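Local coordinates for protein AP endonuclease, family 2 (Brucella melitensis biovar Abortus, PDB 3NGF) that probably acts as a manganese-binding hydroxypyruvate isomerase built on a TIM barrel of the xylose isomerase-like, AP endonuclease 2 family, at residues 47-50 against 51-54; 95-98 against 99-103. All blocks are in the same frame, centred on the assembly; numbering follows the deposited sequence. Where two conformers were deposited one is given.

Interaction 1 of 2, residues 47-50 against 51-54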
# COMPACT_ATOMS: atom_id res chain seq x y z
N ASP A 47 -6.53 0.72 15.97
CA ASP A 47 -7.70 0.79 16.86
C ASP A 47 -8.16 -0.60 17.32
O ASP A 47 -9.15 -0.71 18.05
CB ASP A 47 -8.87 1.55 16.21
CG ASP A 47 -9.85 2.15 17.26
OD1 ASP A 47 -9.42 2.72 18.31
OD2 ASP A 47 -11.08 2.07 17.01
N PHE A 48 -7.42 -1.64 16.93
CA PHE A 48 -7.68 -3.03 17.34
C PHE A 48 -6.45 -3.66 18.00
O PHE A 48 -5.31 -3.27 17.71
CB PHE A 48 -8.14 -3.85 16.12
CG PHE A 48 -9.40 -3.31 15.46
CD1 PHE A 48 -9.32 -2.33 14.46
CD2 PHE A 48 -10.66 -3.79 15.83
CE1 PHE A 48 -10.48 -1.84 13.87
CE2 PHE A 48 -11.81 -3.33 15.25
CZ PHE A 48 -11.75 -2.34 14.26
N ASP A 49 -6.68 -4.62 18.90
CA ASP A 49 -5.63 -5.42 19.56
C ASP A 49 -4.90 -6.26 18.49
O ASP A 49 -5.53 -6.99 17.72
CB ASP A 49 -6.26 -6.31 20.64
CG ASP A 49 -5.27 -7.27 21.36
OD1 ASP A 49 -4.02 -7.18 21.21
OD2 ASP A 49 -5.76 -8.13 22.12
N ALA A 50 -3.57 -6.15 18.45
CA ALA A 50 -2.78 -6.96 17.52
C ALA A 50 -3.08 -8.45 17.65
O ALA A 50 -3.12 -9.15 16.63
CB ALA A 50 -1.28 -6.71 17.70
N ASP A 51 -3.25 -8.94 18.88
CA ASP A 51 -3.51 -10.36 19.09
C ASP A 51 -4.83 -10.81 18.40
O ASP A 51 -4.95 -11.95 17.94
CB ASP A 51 -3.60 -10.70 20.58
CG ASP A 51 -2.25 -10.72 21.29
OD1 ASP A 51 -1.18 -10.49 20.68
OD2 ASP A 51 -2.30 -11.02 22.52
N VAL A 52 -5.84 -9.93 18.40
CA VAL A 52 -7.13 -10.23 17.81
C VAL A 52 -6.98 -10.32 16.28
O VAL A 52 -7.45 -11.27 15.68
CB VAL A 52 -8.21 -9.17 18.21
CG1 VAL A 52 -9.52 -9.34 17.41
CG2 VAL A 52 -8.45 -9.21 19.73
N ILE A 53 -6.31 -9.34 15.67
CA ILE A 53 -6.04 -9.39 14.23
C ILE A 53 -5.20 -10.63 13.86
O ILE A 53 -5.50 -11.31 12.88
CB ILE A 53 -5.34 -8.12 13.70
CG1 ILE A 53 -6.26 -6.90 13.80
CG2 ILE A 53 -4.93 -8.30 12.23
CD1 ILE A 53 -5.55 -5.55 13.45
N ALA A 54 -4.20 -10.96 14.68
CA ALA A 54 -3.38 -12.19 14.45
C ALA A 54 -4.29 -13.44 14.40
O ALA A 54 -4.11 -14.32 13.53
CB ALA A 54 -2.30 -12.36 15.57
O HOH W 1 -2.98 -8.42 23.69
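Phe-48 meets Ile-53 through its CB, which lies 4.1 Å from Ile-53 CD1. The ring leads off to Phe-25 and Leu-26 of helix 25-34. Asp-49 comes next and is the N-cap of the helix 50-59. Its CG is anti to the backbone N (chi1 176°), which swings the carboxylate over the first turn. There OD1 accepts from Asp-51 N at 3.0 Å. The N-H comes from above the carboxylate plane, 72° out of it. The backbone O of Asp-49 takes the N-H of Ile-53 at 3.2 Å in a straight bond, and a weak one from Val-52 N. Such a cap satisfies amides at the start of a helix; here the helix follows the second strand of the TIM barrel. The Asp-49 side chain also touches Val-52, CB to CG2 at 3.7 Å. Asp-49 OD1 and Asp-51 OD1 are like charges only 4.4 Å apart. A water lies within bonding distance of Asp-49 OD1 and Asp-51 OD2 and can donate to either, the second weakly; it may soften the repulsion. Ala-50 follows, buried against His-100 and Tyr-101 of the helix 88-104. Its O accepts from Ala-54 N at 2.9 Å.

Interaction 2 of 2, residues 95-98 against 99-103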
# COMPACT_ATOMS: atom_id res chain seq x y z
N VAL A 95 7.26 4.08 14.26
CA VAL A 95 7.87 2.88 13.71
C VAL A 95 7.81 1.71 14.69
O VAL A 95 7.55 0.58 14.27
CB VAL A 95 9.32 3.12 13.25
CG1 VAL A 95 10.00 1.77 12.80
CG2 VAL A 95 9.32 4.11 12.12
N ASP A 96 8.06 1.99 15.97
CA ASP A 96 7.98 0.97 17.03
C ASP A 96 6.59 0.34 17.08
O ASP A 96 6.45 -0.88 17.18
CB ASP A 96 8.31 1.57 18.40
CG ASP A 96 9.78 1.94 18.54
OD1 ASP A 96 10.63 1.24 17.98
OD2 ASP A 96 10.08 2.95 19.22
N ILE A 97 5.57 1.19 17.00
CA ILE A 97 4.19 0.79 17.06
C ILE A 97 3.85 -0.07 15.85
O ILE A 97 3.30 -1.16 15.99
CB ILE A 97 3.24 2.02 17.11
CG1 ILE A 97 3.42 2.80 18.42
CG2 ILE A 97 1.78 1.58 16.98
CD1 ILE A 97 2.57 4.08 18.48
N ALA A 98 4.23 0.41 14.66
CA ALA A 98 4.05 -0.38 13.42
C ALA A 98 4.76 -1.75 13.46
O ALA A 98 4.18 -2.75 13.05
CB ALA A 98 4.53 0.44 12.21
N LEU A 99 5.98 -1.77 13.99
CA LEU A 99 6.79 -3.00 14.13
C LEU A 99 6.10 -4.01 15.05
O LEU A 99 6.04 -5.20 14.70
CB LEU A 99 8.23 -2.68 14.60
CG LEU A 99 9.23 -3.83 14.76
CD1 LEU A 99 9.33 -4.68 13.48
CD2 LEU A 99 10.63 -3.32 15.20
N HIS A 100 5.58 -3.54 16.18
CA HIS A 100 4.81 -4.40 17.10
C HIS A 100 3.70 -5.14 16.38
O HIS A 100 3.58 -6.36 16.48
CB HIS A 100 4.23 -3.62 18.29
CG HIS A 100 3.22 -4.38 19.08
ND1 HIS A 100 3.56 -5.44 19.91
CD2 HIS A 100 1.86 -4.28 19.14
CE1 HIS A 100 2.46 -5.94 20.45
NE2 HIS A 100 1.42 -5.25 20.01
N TYR A 101 2.90 -4.40 15.60
CA TYR A 101 1.85 -5.02 14.82
C TYR A 101 2.38 -5.89 13.69
O TYR A 101 1.84 -6.98 13.44
CB TYR A 101 0.90 -3.94 14.24
CG TYR A 101 -0.12 -3.45 15.21
CD1 TYR A 101 0.22 -2.53 16.21
CD2 TYR A 101 -1.44 -3.87 15.14
CE1 TYR A 101 -0.71 -2.06 17.10
CE2 TYR A 101 -2.39 -3.40 16.02
CZ TYR A 101 -2.02 -2.50 17.00
OH TYR A 101 -2.97 -2.05 17.89
N ALA A 102 3.42 -5.45 13.01
CA ALA A 102 4.01 -6.25 11.92
C ALA A 102 4.52 -7.60 12.40
O ALA A 102 4.29 -8.61 11.76
CB ALA A 102 5.13 -5.49 11.20
N LEU A 103 5.17 -7.64 13.56
CA LEU A 103 5.61 -8.92 14.10
C LEU A 103 4.42 -9.80 14.50
O LEU A 103 4.40 -11.00 14.18
CB LEU A 103 6.61 -8.69 15.24
CG LEU A 103 7.91 -7.99 14.83
CD1 LEU A 103 8.79 -7.63 16.06
CD2 LEU A 103 8.72 -8.88 13.86
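The edge of the Tyr-101 ring meets Ile-97. The carbonyl O of Ile-97 lies near the ring plane, 3.4 Å from Tyr-101 CD1. Ile-97 CG2 makes a looser apolar touch, 4.4 Å from Tyr-101 CE1. The first torsion of Tyr-101 (chi1 -81°) sets CG anti to its own carbonyl carbon and beside the backbone N, which brings the CD1 side of the ring near Ile-97 O. Beyond the segments, Tyr-46 packs edge-to-face with this ring, and the hydroxyl has its hydrogen-bond partner in Phe-48 O. The His-100 ring has Tyr-101 CE1 at its edge, in plane, while Ile-97 O stands oblique to it. His-100 touches the preceding turn mainly through CB, which is 3.5 Å from Ile-97 O.

The backbone bonds are the regular i to i+4 series of an alpha helix, helix 88-104 on the outside of the barrel. Leu-99 N bonds to Val-95 O at 2.8 Å, and Ala-102 N to Ala-98 O at the same length. The bond from Tyr-101 N to Ile-97 O is longer, 3.3 Å, but nearly straight at 166°. Leu-99 sets its CB 3.3 Å from Val-95 O, and its side chain packs on Leu-140 and His-143. Ala-98 and Ala-102 are buried, Ala-98 on Tyr-46 and Ala-102 on Phe-67 of the strand 63-68.

Ile-97 O thus receives the N-H of Tyr-101 and also faces an aromatic C-H edge, whose slight positive charge probably suits a carbonyl oxygen. Side-chain polarity plays little part between the two turns: backbone bonds and apolar touches hold them together.

Overall arrangement
Interaction 1 comes first along the chain, at the start of the helix 50-59. Interaction 2 lies later, on the helix 88-104. The strand 63-68 comes between these helices in sequence, and each helix follows one strand of the eight-stranded parallel barrel. The centres of the two interactions are about 12 Å apart, on the same side of the chain's centre, and they touch directly. The bond between the Tyr-101 hydroxyl and Phe-48 O is the polar join between them. Ala-50 CB packs 3.8 Å from Tyr-101 CD2. The capped helix start is thereby joined to its neighbour in the outer layer. Both contacts lie away from the manganese site, in the helical layer outside the barrel.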